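Side-chain contacts in restriction endonuclease S subunits (Thermoanaerobacter tengcongensis, PDB 3OKG), which probably recognises the target DNA sequence as the specificity subunit of a type I restriction-modification methyltransferase built of M and S polypeptides: residues G18-P23 with S139-N144; P130-H135 with P170-E175; Q243-S248 with L257-G262; L327-H332 with Q377-V382. All blocks are in the same frame, centred on the assembly; numbering follows the deposited sequence.

Interaction 1. Residues G18-P23 with S139-N144; sequences GPYKLP and SDFITN
Pro-19, in the loop before strand 27-30, lays its ring against the outer end of Phe-141, the two side chains crossing at about a right angle. Its CB lies in the plane of the phenyl ring, at the edge, 3.9 Å from Phe-141 CZ. Tyr-20 follows, a chi1 of 58° setting its CG between the backbone N and carbonyl carbon and turning the phenol obliquely across Phe-141. Tyr-20 CE2 comes to 3.7 Å from Phe-141 CE1. The pair is an offset edge-to-face stack, the edge of Tyr-20 directed at the face of Phe-141, with centroids 5.6 Å apart and planes at 74°. The hydroxyl of Tyr-20 has its own partner, the backbone carbonyl of Phe-408 near the chain's C-terminus, and Arg-409 makes a cation-pi contact with the same phenol. Phe-141 belongs to the short helix 140-143 of the first DNA specificity domain, whose N-cap is Ser-139: Ser-139 OG accepts from Phe-141 N at 2.8 Å, and Gln-401 bonds the same OG. An alanine in place of Phe-141 is likely to leave the Tyr-20 edge and the Pro-19 ring without their shared aromatic partner, opening a gap beside the loop. No hydrogen bond spans the two segments; the N-terminal loop meets the helix through van der Waals and aromatic contact, and the polar bonds of Tyr-20 and Ser-139 tie both sides to the C-terminal part of the chain.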
loop_
_atom_site.group_PDB
_atom_site.type_symbol
_atom_site.label_atom_id
_atom_site.label_comp_id
_atom_site.label_asym_id
_atom_site.label_seq_id
_atom_site.Cartn_x
_atom_site.Cartn_y
_atom_site.Cartn_z
ATOM N N GLY A 18 23.152 1.575 -30.530
ATOM C CA GLY A 18 22.563 0.466 -29.784
ATOM C C GLY A 18 21.203 0.857 -29.244
ATOM O O GLY A 18 20.653 1.863 -29.683
ATOM N N PRO A 19 20.651 0.080 -28.289
ATOM C CA PRO A 19 19.285 0.349 -27.802
ATOM C C PRO A 19 19.021 1.798 -27.449
ATOM O O PRO A 19 17.960 2.299 -27.794
ATOM C CB PRO A 19 19.169 -0.530 -26.547
ATOM C CG PRO A 19 20.074 -1.681 -26.838
ATOM C CD PRO A 19 21.247 -1.093 -27.630
ATOM N N TYR A 20 19.936 2.440 -26.730
ATOM C CA TYR A 20 19.854 3.870 -26.458
ATOM C C TYR A 20 21.267 4.373 -26.243
ATOM O O TYR A 20 22.184 3.580 -26.053
ATOM C CB TYR A 20 18.941 4.214 -25.267
ATOM C CG TYR A 20 19.323 3.561 -23.957
ATOM C CD1 TYR A 20 20.324 4.093 -23.159
ATOM C CD2 TYR A 20 18.672 2.406 -23.517
ATOM C CE1 TYR A 20 20.679 3.471 -21.948
ATOM C CE2 TYR A 20 19.010 1.797 -22.329
ATOM C CZ TYR A 20 20.017 2.340 -21.547
ATOM O OH TYR A 20 20.361 1.718 -20.370
ATOM N N LYS A 21 21.436 5.686 -26.292
ATOM C CA LYS A 21 22.758 6.293 -26.312
ATOM C C LYS A 21 23.373 6.344 -24.907
ATOM O O LYS A 21 22.754 6.829 -23.971
ATOM C CB LYS A 21 22.668 7.711 -26.877
ATOM C CG LYS A 21 24.009 8.392 -27.070
ATOM C CD LYS A 21 23.797 9.854 -27.466
ATOM C CE LYS A 21 24.975 10.399 -28.253
ATOM N NZ LYS A 21 26.267 9.869 -27.749
ATOM N N LEU A 22 24.601 5.858 -24.780
ATOM C CA LEU A 22 25.269 5.756 -23.476
ATOM C C LEU A 22 26.298 6.855 -23.368
ATOM O O LEU A 22 26.745 7.379 -24.404
ATOM C CB LEU A 22 26.001 4.420 -23.376
ATOM C CG LEU A 22 25.126 3.183 -23.532
ATOM C CD1 LEU A 22 25.970 1.929 -23.431
ATOM C CD2 LEU A 22 24.027 3.197 -22.495
ATOM N N PRO A 23 26.678 7.211 -22.134
ATOM C CA PRO A 23 27.747 8.201 -21.949
ATOM C C PRO A 23 29.027 7.743 -22.621
ATOM O O PRO A 23 29.210 6.553 -22.860
ATOM C CB PRO A 23 27.934 8.242 -20.431
ATOM C CG PRO A 23 26.571 7.869 -19.881
ATOM C CD PRO A 23 26.068 6.812 -20.843
ATOM N N SER A 139 16.772 -4.910 -13.462
ATOM C CA SER A 139 16.023 -3.907 -14.213
ATOM C C SER A 139 14.999 -4.542 -15.147
ATOM O O SER A 139 15.257 -5.596 -15.736
ATOM C CB SER A 139 16.932 -3.020 -15.056
ATOM O OG SER A 139 16.117 -2.232 -15.916
ATOM N N ASP A 140 13.859 -3.877 -15.306
ATOM C CA ASP A 140 12.887 -4.220 -16.367
ATOM C C ASP A 140 13.551 -4.222 -17.765
ATOM O O ASP A 140 13.112 -4.935 -18.657
ATOM C CB ASP A 140 11.730 -3.205 -16.393
ATOM C CG ASP A 140 10.802 -3.312 -15.195
ATOM O OD1 ASP A 140 10.931 -4.253 -14.372
ATOM O OD2 ASP A 140 9.918 -2.430 -15.070
ATOM N N PHE A 141 14.603 -3.439 -17.944
ATOM C CA PHE A 141 15.290 -3.397 -19.241
ATOM C C PHE A 141 15.735 -4.803 -19.670
ATOM O O PHE A 141 15.768 -5.124 -20.874
ATOM C CB PHE A 141 16.497 -2.446 -19.200
ATOM C CG PHE A 141 17.189 -2.314 -20.521
ATOM C CD1 PHE A 141 16.622 -1.556 -21.539
ATOM C CD2 PHE A 141 18.387 -2.968 -20.764
ATOM C CE1 PHE A 141 17.256 -1.435 -22.773
ATOM C CE2 PHE A 141 19.017 -2.851 -21.992
ATOM C CZ PHE A 141 18.444 -2.091 -22.998
ATOM N N ILE A 142 16.086 -5.638 -18.687
ATOM C CA ILE A 142 16.502 -7.026 -18.952
ATOM C C ILE A 142 15.319 -7.955 -19.159
ATOM O O ILE A 142 15.252 -8.667 -20.160
ATOM C CB ILE A 142 17.380 -7.587 -17.803
ATOM C CG1 ILE A 142 18.722 -6.858 -17.748
ATOM C CG2 ILE A 142 17.575 -9.107 -17.945
ATOM C CD1 ILE A 142 19.418 -6.661 -19.074
ATOM N N THR A 143 14.386 -7.932 -18.206
ATOM C CA THR A 143 13.115 -8.651 -18.286
ATOM C C THR A 143 12.479 -8.503 -19.628
ATOM O O THR A 143 12.009 -9.462 -20.244
ATOM C CB THR A 143 12.075 -7.961 -17.369
ATOM O OG1 THR A 143 12.597 -7.852 -16.058
ATOM C CG2 THR A 143 10.723 -8.696 -17.362
ATOM N N ASN A 144 12.423 -7.251 -20.066
ATOM C CA ASN A 144 11.635 -6.898 -21.223
ATOM C C ASN A 144 12.263 -7.436 -22.512
ATOM O O ASN A 144 11.624 -7.451 -23.579
ATOM C CB ASN A 144 11.434 -5.385 -21.252
ATOM C CG ASN A 144 10.445 -4.883 -20.150
ATOM O OD1 ASN A 144 9.778 -5.673 -19.451
ATOM N ND2 ASN A 144 10.359 -3.558 -20.003
#

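Interaction 2. Residues P130-H135 with P170-E175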
loop_
_atom_site.group_PDB
_atom_site.type_symbol
_atom_site.label_atom_id
_atom_site.label_comp_id
_atom_site.label_asym_id
_atom_site.label_seq_id
_atom_site.Cartn_x
_atom_site.Cartn_y
_atom_site.Cartn_z
ATOM N N PRO A 130 30.420 -7.682 -9.933
ATOM C CA PRO A 130 29.237 -8.480 -9.557
ATOM C C PRO A 130 28.057 -7.617 -9.091
ATOM O O PRO A 130 26.930 -7.876 -9.474
ATOM C CB PRO A 130 29.752 -9.366 -8.399
ATOM C CG PRO A 130 31.241 -9.581 -8.731
ATOM C CD PRO A 130 31.688 -8.289 -9.461
ATOM N N GLU A 131 28.313 -6.609 -8.266
ATOM C CA GLU A 131 27.217 -5.808 -7.723
ATOM C C GLU A 131 26.540 -5.007 -8.837
ATOM O O GLU A 131 25.328 -4.732 -8.766
ATOM C CB GLU A 131 27.732 -4.840 -6.642
ATOM C CG GLU A 131 28.139 -5.513 -5.318
ATOM C CD GLU A 131 29.472 -6.297 -5.371
ATOM O OE1 GLU A 131 29.732 -7.029 -4.385
ATOM O OE2 GLU A 131 30.260 -6.197 -6.362
ATOM N N PHE A 132 27.339 -4.622 -9.832
ATOM C CA PHE A 132 26.788 -3.902 -10.985
ATOM C C PHE A 132 25.896 -4.843 -11.785
ATOM O O PHE A 132 24.767 -4.492 -12.140
ATOM C CB PHE A 132 27.901 -3.287 -11.852
ATOM C CG PHE A 132 27.374 -2.410 -12.963
ATOM C CD1 PHE A 132 26.977 -1.110 -12.700
ATOM C CD2 PHE A 132 27.251 -2.902 -14.253
ATOM C CE1 PHE A 132 26.482 -0.296 -13.718
ATOM C CE2 PHE A 132 26.755 -2.101 -15.286
ATOM C CZ PHE A 132 26.373 -0.797 -15.015
ATOM N N LEU A 133 26.376 -6.053 -12.066
ATOM C CA LEU A 133 25.507 -7.047 -12.732
ATOM C C LEU A 133 24.209 -7.336 -11.958
ATOM O O LEU A 133 23.127 -7.497 -12.544
ATOM C CB LEU A 133 26.263 -8.360 -13.032
ATOM C CG LEU A 133 27.492 -8.221 -13.946
ATOM C CD1 LEU A 133 28.008 -9.605 -14.307
ATOM C CD2 LEU A 133 27.121 -7.462 -15.252
ATOM N N PHE A 134 24.319 -7.448 -10.638
ATOM C CA PHE A 134 23.140 -7.713 -9.814
ATOM C C PHE A 134 22.089 -6.632 -10.076
ATOM O O PHE A 134 20.943 -6.925 -10.412
ATOM C CB PHE A 134 23.546 -7.660 -8.330
ATOM C CG PHE A 134 22.377 -7.584 -7.381
ATOM C CD1 PHE A 134 21.351 -8.528 -7.435
ATOM C CD2 PHE A 134 22.304 -6.577 -6.430
ATOM C CE1 PHE A 134 20.265 -8.481 -6.532
ATOM C CE2 PHE A 134 21.207 -6.518 -5.530
ATOM C CZ PHE A 134 20.183 -7.478 -5.616
ATOM N N HIS A 135 22.475 -5.373 -9.904
ATOM C CA HIS A 135 21.485 -4.293 -10.062
ATOM C C HIS A 135 20.960 -4.164 -11.479
ATOM O O HIS A 135 19.779 -3.972 -11.710
ATOM C CB HIS A 135 22.068 -2.965 -9.579
ATOM C CG HIS A 135 22.179 -2.889 -8.099
ATOM N ND1 HIS A 135 21.074 -2.827 -7.282
ATOM C CD2 HIS A 135 23.260 -2.841 -7.278
ATOM C CE1 HIS A 135 21.462 -2.764 -6.019
ATOM N NE2 HIS A 135 22.787 -2.770 -5.991
ATOM N N PRO A 170 24.173 -2.177 -20.850
ATOM C CA PRO A 170 25.092 -1.052 -20.946
ATOM C C PRO A 170 26.247 -1.303 -19.986
ATOM O O PRO A 170 26.023 -1.683 -18.827
ATOM C CB PRO A 170 24.266 0.125 -20.421
ATOM C CG PRO A 170 23.183 -0.456 -19.624
ATOM C CD PRO A 170 23.156 -1.945 -19.821
ATOM N N LEU A 171 27.465 -1.084 -20.451
ATOM C CA LEU A 171 28.631 -1.412 -19.641
ATOM C C LEU A 171 29.593 -0.234 -19.458
ATOM O O LEU A 171 30.412 0.026 -20.333
ATOM C CB LEU A 171 29.352 -2.585 -20.282
ATOM C CG LEU A 171 30.465 -3.213 -19.425
ATOM C CD1 LEU A 171 29.851 -4.081 -18.367
ATOM C CD2 LEU A 171 31.377 -4.054 -20.307
ATOM N N PRO A 172 29.485 0.474 -18.333
ATOM C CA PRO A 172 30.473 1.512 -18.007
ATOM C C PRO A 172 31.825 0.886 -17.699
ATOM O O PRO A 172 31.909 -0.339 -17.528
ATOM C CB PRO A 172 29.941 2.119 -16.713
ATOM C CG PRO A 172 28.519 1.536 -16.529
ATOM C CD PRO A 172 28.571 0.218 -17.208
ATOM N N PRO A 173 32.874 1.717 -17.591
ATOM C CA PRO A 173 34.130 1.239 -16.987
ATOM C C PRO A 173 33.881 0.728 -15.587
ATOM O O PRO A 173 32.941 1.185 -14.899
ATOM C CB PRO A 173 35.001 2.507 -16.903
ATOM C CG PRO A 173 34.457 3.417 -17.948
ATOM C CD PRO A 173 32.956 3.122 -18.025
ATOM N N LEU A 174 34.755 -0.167 -15.126
ATOM C CA LEU A 174 34.649 -0.720 -13.778
ATOM C C LEU A 174 34.507 0.337 -12.689
ATOM O O LEU A 174 33.678 0.214 -11.790
ATOM C CB LEU A 174 35.873 -1.599 -13.497
ATOM C CG LEU A 174 35.962 -2.886 -14.338
ATOM C CD1 LEU A 174 37.368 -3.508 -14.158
ATOM C CD2 LEU A 174 34.891 -3.898 -13.874
ATOM N N GLU A 175 35.327 1.382 -12.748
ATOM C CA GLU A 175 35.295 2.382 -11.685
ATOM C C GLU A 175 33.910 3.057 -11.602
ATOM O O GLU A 175 33.384 3.304 -10.502
ATOM C CB GLU A 175 36.377 3.450 -11.931
ATOM C CG GLU A 175 36.554 4.405 -10.752
ATOM C CD GLU A 175 37.741 5.361 -10.938
ATOM O OE1 GLU A 175 38.182 5.543 -12.092
ATOM O OE2 GLU A 175 38.216 5.931 -9.933
#
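Phe-132 swings its CG anti to the backbone N (chi1 -174°), which sends the ring off helix 130-137 to meet Pro-172. The contact lies in the first DNA specificity domain, where strand 168-171 gives way to helix 174-216, the long helix that contains a predicted coiled coil. Pro-172 occupies the short link between the two, and Pro-173 after it is the N-cap residue of that helix. The side chains approach from opposite directions, and the outer end of the phenyl ring presses on two ring carbons of the proline. Phe-132 CZ is 3.3 Å from Pro-172 CD, a tight apolar contact, and 3.5 Å from Pro-172 CG. Phe-132 CE2 also lies 3.5 Å from Pro-172 CD, so the proline CD sits against two neighbouring ring atoms. Phe-408 meets the phenyl ring with planes at about 90°, and Gln-177 of helix 174-216 also touches it. Pro-170 itself packs on Tyr-20, Leu-22 and Trp-28, which joins the end of strand 168-171 to the N-terminal loop and strand 27-30. At the edge of the Phe-132 ring, in its plane, lies the carbonyl of Pro-170, a buried oxygen with no hydrogen-bond partner in the model: Pro-170 O is 3.6 Å from Phe-132 CE2.

Interaction 3. Residues Q243-S248 with L257-G262; sequences QSPPSS and LPFFQG
Phe-259 and Pro-245 carry this contact, the phenyl ring giving the largest share of the buried surface and the proline ring the next largest. They approach from opposite directions: Phe-259 leans out from strand 257-260 with CG trans to the main-chain nitrogen (chi1 169°), and Pro-245 points back at it from the loop between strands 237-241 and 250-251. Two carbons of the proline do the touching. Pro-245 CD comes to 3.5 Å from Phe-259 CE1 and to 3.8 Å from Phe-259 CZ, while Pro-245 CG is 3.7 Å from Phe-259 CE1. The proline thus spans the outer corner of the ring. A third, looser neighbour is the backbone carbonyl of Gln-243, at the edge of the phenyl ring and near its plane, with Gln-243 O 4.1 Å from Phe-259 CE1. Strand 257-260 runs inside a mixed sheet of the second DNA specificity domain, between strands 276-277 and 307-309, and side chains from both neighbours, Cys-277 and Cys-308, touch Phe-259. Tyr-250 adds a further aromatic ring, its plane at about 45° to that of Phe-259. Replacing Pro-245 with a serine would probably leave the CE1 and CZ corner of Phe-259 without its apolar cover and let the loop backbone turn more freely. With no hydrogen bond between the two segments, the side chains meet here through apolar contact, and a polar link from the loop to the sheet comes from the backbone of Gln-243, which pairs with Ile-309.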
loop_
_atom_site.group_PDB
_atom_site.type_symbol
_atom_site.label_atom_id
_atom_site.label_comp_id
_atom_site.label_asym_id
_atom_site.label_seq_id
_atom_site.Cartn_x
_atom_site.Cartn_y
_atom_site.Cartn_z
ATOM N N GLN A 243 -38.222 5.814 9.176
ATOM C CA GLN A 243 -39.270 4.793 9.133
ATOM C C GLN A 243 -39.283 4.085 7.789
ATOM O O GLN A 243 -39.029 4.706 6.765
ATOM C CB GLN A 243 -40.650 5.419 9.290
ATOM C CG GLN A 243 -40.968 6.079 10.615
ATOM C CD GLN A 243 -42.400 6.566 10.622
ATOM O OE1 GLN A 243 -42.666 7.768 10.606
ATOM N NE2 GLN A 243 -43.337 5.623 10.592
ATOM N N SER A 244 -39.625 2.801 7.807
ATOM C CA SER A 244 -39.835 2.044 6.575
ATOM C C SER A 244 -41.172 2.418 5.944
ATOM O O SER A 244 -42.227 2.209 6.547
ATOM C CB SER A 244 -39.791 0.538 6.853
ATOM O OG SER A 244 -40.718 0.177 7.860
ATOM N N PRO A 245 -41.130 2.985 4.730
ATOM C CA PRO A 245 -42.349 3.324 3.991
ATOM C C PRO A 245 -43.033 2.027 3.573
ATOM O O PRO A 245 -42.442 0.952 3.730
ATOM C CB PRO A 245 -41.822 4.039 2.736
ATOM C CG PRO A 245 -40.331 4.191 2.929
ATOM C CD PRO A 245 -39.917 3.157 3.913
ATOM N N PRO A 246 -44.262 2.114 3.046
ATOM C CA PRO A 246 -44.871 0.888 2.525
ATOM C C PRO A 246 -44.003 0.340 1.400
ATOM O O PRO A 246 -43.663 1.081 0.470
ATOM C CB PRO A 246 -46.214 1.369 1.966
ATOM C CG PRO A 246 -46.475 2.682 2.636
ATOM C CD PRO A 246 -45.129 3.292 2.872
ATOM N N SER A 247 -43.679 -0.946 1.496
ATOM C CA SER A 247 -43.054 -1.662 0.404
ATOM C C SER A 247 -43.899 -1.246 -0.785
ATOM O O SER A 247 -45.024 -0.774 -0.623
ATOM C CB SER A 247 -42.957 -3.153 0.719
ATOM O OG SER A 247 -41.736 -3.697 0.248
ATOM N N SER A 248 -43.348 -1.409 -1.977
ATOM C CA SER A 248 -44.027 -0.955 -3.191
ATOM C C SER A 248 -44.086 0.559 -3.458
ATOM O O SER A 248 -44.879 1.005 -4.287
ATOM C CB SER A 248 -45.444 -1.534 -3.185
ATOM O OG SER A 248 -46.336 -0.694 -2.475
ATOM N N LEU A 257 -37.868 10.664 -3.629
ATOM C CA LEU A 257 -36.549 11.007 -3.101
ATOM C C LEU A 257 -35.722 9.754 -2.889
ATOM O O LEU A 257 -36.279 8.686 -2.607
ATOM C CB LEU A 257 -36.685 11.743 -1.756
ATOM C CG LEU A 257 -37.251 13.161 -1.758
ATOM C CD1 LEU A 257 -37.379 13.667 -0.331
ATOM C CD2 LEU A 257 -36.380 14.093 -2.596
ATOM N N PRO A 258 -34.385 9.875 -2.997
ATOM C CA PRO A 258 -33.551 8.701 -2.707
ATOM C C PRO A 258 -33.871 8.185 -1.320
ATOM O O PRO A 258 -34.216 8.974 -0.435
ATOM C CB PRO A 258 -32.120 9.250 -2.778
ATOM C CG PRO A 258 -32.230 10.465 -3.665
ATOM C CD PRO A 258 -33.592 11.050 -3.398
ATOM N N PHE A 259 -33.765 6.878 -1.123
ATOM C CA PHE A 259 -34.137 6.289 0.153
ATOM C C PHE A 259 -32.969 5.503 0.701
ATOM O O PHE A 259 -32.369 4.685 -0.008
ATOM C CB PHE A 259 -35.370 5.381 0.013
ATOM C CG PHE A 259 -35.654 4.545 1.238
ATOM C CD1 PHE A 259 -36.396 5.060 2.288
ATOM C CD2 PHE A 259 -35.181 3.246 1.333
ATOM C CE1 PHE A 259 -36.656 4.286 3.417
ATOM C CE2 PHE A 259 -35.428 2.467 2.449
ATOM C CZ PHE A 259 -36.174 2.990 3.499
ATOM N N PHE A 260 -32.641 5.756 1.963
ATOM C CA PHE A 260 -31.551 5.035 2.601
ATOM C C PHE A 260 -32.051 4.297 3.834
ATOM O O PHE A 260 -32.501 4.908 4.816
ATOM C CB PHE A 260 -30.394 5.990 2.942
ATOM C CG PHE A 260 -29.974 6.869 1.791
ATOM C CD1 PHE A 260 -29.374 6.321 0.665
ATOM C CD2 PHE A 260 -30.180 8.241 1.833
ATOM C CE1 PHE A 260 -28.992 7.125 -0.390
ATOM C CE2 PHE A 260 -29.795 9.061 0.775
ATOM C CZ PHE A 260 -29.200 8.499 -0.340
ATOM N N GLN A 261 -31.970 2.976 3.765
ATOM C CA GLN A 261 -32.532 2.112 4.783
ATOM C C GLN A 261 -31.723 2.184 6.057
ATOM O O GLN A 261 -32.279 2.270 7.154
ATOM C CB GLN A 261 -32.573 0.661 4.291
ATOM C CG GLN A 261 -32.722 -0.360 5.402
ATOM C CD GLN A 261 -34.077 -0.275 6.072
ATOM O OE1 GLN A 261 -35.040 0.215 5.482
ATOM N NE2 GLN A 261 -34.159 -0.747 7.313
ATOM N N GLY A 262 -30.406 2.136 5.914
ATOM C CA GLY A 262 -29.545 1.968 7.063
ATOM C C GLY A 262 -28.075 2.202 6.784
ATOM O O GLY A 262 -27.710 2.806 5.769
#

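Interaction 4. Residues L327-H332 with Q377-V382; sequences LLYYLH and QIQQQV
Tyr-329 and Gln-379 meet where helix 324-333 of the second specificity domain comes up against helix 365-388, part of whose length is a predicted coiled coil. The phenol end of Tyr-329 lies against the amide of Gln-379, the ring and amide planes 29° apart. Gln-379 NE2 lies 3.5 Å from Tyr-329 CE2 and 3.4 Å from Tyr-329 OH, but the angle is poor and the nitrogen and hydroxyl make no hydrogen bond. The glutamine stem also touches the hydroxyl, with Gln-379 CB 3.6 Å from Tyr-329 OH. The two side chains thus meet by van der Waals touching, without a stack. An extended chain takes the amide there: chi1 of 166° points Gln-379 CG away from its own main-chain nitrogen, and the rest stays stretched, reaching out from the helix to the tyrosine. A turn earlier on that helix, Asp-376 supplies the polar bond, its OD1 pairing with Tyr-329 OH, so the phenol is held by the carboxylate while the glutamine only packs beside it. Further out, the helix of Gln-379 rests on helix 174-216, with Ile-378 on Leu-208 and Met-209, and Gln-379 itself on Met-209. On the domain side, Leu-328 and Leu-331 pack on Val-289 and Thr-300 of the sheet beneath helix 324-333, and Tyr-330 OH is hydrogen-bonded to Phe-359 O.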
loop_
_atom_site.group_PDB
_atom_site.type_symbol
_atom_site.label_atom_id
_atom_site.label_comp_id
_atom_site.label_asym_id
_atom_site.label_seq_id
_atom_site.Cartn_x
_atom_site.Cartn_y
_atom_site.Cartn_z
ATOM N N LEU A 327 -20.933 18.958 15.598
ATOM C CA LEU A 327 -21.734 17.768 15.868
ATOM C C LEU A 327 -21.072 16.502 15.317
ATOM O O LEU A 327 -20.957 15.491 16.007
ATOM C CB LEU A 327 -23.122 17.918 15.230
ATOM C CG LEU A 327 -24.057 16.718 15.394
ATOM C CD1 LEU A 327 -24.188 16.345 16.868
ATOM C CD2 LEU A 327 -25.426 17.016 14.789
ATOM N N LEU A 328 -20.638 16.565 14.061
ATOM C CA LEU A 328 -20.021 15.416 13.414
ATOM C C LEU A 328 -18.767 14.930 14.142
ATOM O O LEU A 328 -18.596 13.727 14.370
ATOM C CB LEU A 328 -19.667 15.756 11.960
ATOM C CG LEU A 328 -19.433 14.543 11.063
ATOM C CD1 LEU A 328 -20.657 13.661 11.095
ATOM C CD2 LEU A 328 -19.127 14.971 9.610
ATOM N N TYR A 329 -17.864 15.844 14.471
ATOM C CA TYR A 329 -16.675 15.452 15.226
ATOM C C TYR A 329 -17.035 14.814 16.560
ATOM O O TYR A 329 -16.402 13.852 16.997
ATOM C CB TYR A 329 -15.775 16.646 15.486
ATOM C CG TYR A 329 -14.779 16.876 14.378
ATOM C CD1 TYR A 329 -14.812 18.044 13.627
ATOM C CD2 TYR A 329 -13.818 15.912 14.073
ATOM C CE1 TYR A 329 -13.901 18.266 12.599
ATOM C CE2 TYR A 329 -12.904 16.117 13.038
ATOM C CZ TYR A 329 -12.963 17.288 12.309
ATOM O OH TYR A 329 -12.068 17.499 11.294
ATOM N N TYR A 330 -18.051 15.364 17.218
ATOM C CA TYR A 330 -18.440 14.856 18.543
ATOM C C TYR A 330 -18.971 13.435 18.427
ATOM O O TYR A 330 -18.556 12.553 19.170
ATOM C CB TYR A 330 -19.509 15.754 19.154
ATOM C CG TYR A 330 -19.796 15.457 20.616
ATOM C CD1 TYR A 330 -18.790 15.508 21.560
ATOM C CD2 TYR A 330 -21.090 15.147 21.041
ATOM C CE1 TYR A 330 -19.051 15.246 22.904
ATOM C CE2 TYR A 330 -21.359 14.885 22.373
ATOM C CZ TYR A 330 -20.351 14.942 23.294
ATOM O OH TYR A 330 -20.598 14.691 24.621
ATOM N N LEU A 331 -19.867 13.214 17.470
ATOM C CA LEU A 331 -20.447 11.892 17.250
ATOM C C LEU A 331 -19.392 10.856 16.881
ATOM O O LEU A 331 -19.476 9.701 17.297
ATOM C CB LEU A 331 -21.516 11.933 16.154
ATOM C CG LEU A 331 -22.790 12.734 16.434
ATOM C CD1 LEU A 331 -23.639 12.783 15.170
ATOM C CD2 LEU A 331 -23.600 12.187 17.616
ATOM N N HIS A 332 -18.401 11.276 16.111
ATOM C CA HIS A 332 -17.310 10.386 15.727
ATOM C C HIS A 332 -16.502 10.021 16.960
ATOM O O HIS A 332 -16.274 8.844 17.212
ATOM C CB HIS A 332 -16.425 11.022 14.648
ATOM C CG HIS A 332 -15.480 10.059 13.995
ATOM N ND1 HIS A 332 -14.108 10.186 14.075
ATOM C CD2 HIS A 332 -15.711 8.943 13.259
ATOM C CE1 HIS A 332 -13.536 9.197 13.411
ATOM N NE2 HIS A 332 -14.485 8.429 12.906
ATOM N N GLN A 377 -7.624 20.312 9.900
ATOM C CA GLN A 377 -6.225 20.232 9.446
ATOM C C GLN A 377 -5.607 18.879 9.840
ATOM O O GLN A 377 -5.010 18.196 9.026
ATOM C CB GLN A 377 -5.417 21.414 10.005
ATOM C CG GLN A 377 -3.916 21.312 9.830
ATOM C CD GLN A 377 -3.379 22.189 8.699
ATOM O OE1 GLN A 377 -4.106 22.558 7.767
ATOM N NE2 GLN A 377 -2.093 22.529 8.782
ATOM N N ILE A 378 -5.770 18.480 11.097
ATOM C CA ILE A 378 -5.254 17.197 11.560
ATOM C C ILE A 378 -5.917 16.016 10.849
ATOM O O ILE A 378 -5.257 15.045 10.447
ATOM C CB ILE A 378 -5.485 17.021 13.073
ATOM C CG1 ILE A 378 -4.907 18.201 13.858
ATOM C CG2 ILE A 378 -4.915 15.701 13.537
ATOM C CD1 ILE A 378 -5.288 18.165 15.371
ATOM N N GLN A 379 -7.233 16.077 10.713
ATOM C CA GLN A 379 -7.966 14.984 10.071
ATOM C C GLN A 379 -7.477 14.783 8.641
ATOM O O GLN A 379 -7.328 13.654 8.175
ATOM C CB GLN A 379 -9.475 15.261 10.103
ATOM C CG GLN A 379 -10.334 14.390 9.202
ATOM C CD GLN A 379 -11.763 14.942 9.085
ATOM O OE1 GLN A 379 -12.053 15.805 8.249
ATOM N NE2 GLN A 379 -12.650 14.455 9.940
ATOM N N GLN A 380 -7.207 15.878 7.946
ATOM C CA GLN A 380 -6.715 15.759 6.576
ATOM C C GLN A 380 -5.323 15.159 6.553
ATOM O O GLN A 380 -4.951 14.465 5.604
ATOM C CB GLN A 380 -6.702 17.119 5.881
ATOM C CG GLN A 380 -8.083 17.664 5.605
ATOM C CD GLN A 380 -8.070 19.163 5.407
ATOM O OE1 GLN A 380 -7.002 19.778 5.323
ATOM N NE2 GLN A 380 -9.260 19.767 5.340
ATOM N N GLN A 381 -4.548 15.426 7.598
ATOM C CA GLN A 381 -3.162 14.957 7.630
ATOM C C GLN A 381 -3.138 13.466 7.922
ATOM O O GLN A 381 -2.422 12.723 7.270
ATOM C CB GLN A 381 -2.321 15.764 8.642
ATOM C CG GLN A 381 -2.148 17.225 8.230
ATOM C CD GLN A 381 -1.636 18.071 9.378
ATOM O OE1 GLN A 381 -1.756 17.678 10.536
ATOM N NE2 GLN A 381 -1.065 19.231 9.067
ATOM N N VAL A 382 -3.951 13.028 8.882
ATOM C CA VAL A 382 -4.100 11.610 9.195
ATOM C C VAL A 382 -4.507 10.812 7.955
ATOM O O VAL A 382 -3.965 9.741 7.677
ATOM C CB VAL A 382 -5.222 11.401 10.251
ATOM C CG1 VAL A 382 -5.589 9.918 10.365
ATOM C CG2 VAL A 382 -4.786 11.938 11.579
#

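In the fold
Interactions 1 and 2 belong to one end of the elongated chain, interactions 3 and 4 to the other, on opposite sides of its centre. The first two have centres 13 Å apart and alternate along the sequence; they touch where Tyr-20 and Leu-22 pack on Pro-170, and Phe-408 from the C-terminal end contributes to both. Interactions 3 and 4 share the second specificity domain, with centres 30 Å apart and no touch. Centres of interactions 2 and 3 are 68 Å apart. Helix 174-216, which begins at interaction 2, runs toward the other end, and helices 365-388, used by interaction 4, and 392-407 lead back, consistent with two DNA-reading domains held apart by a helical spacer.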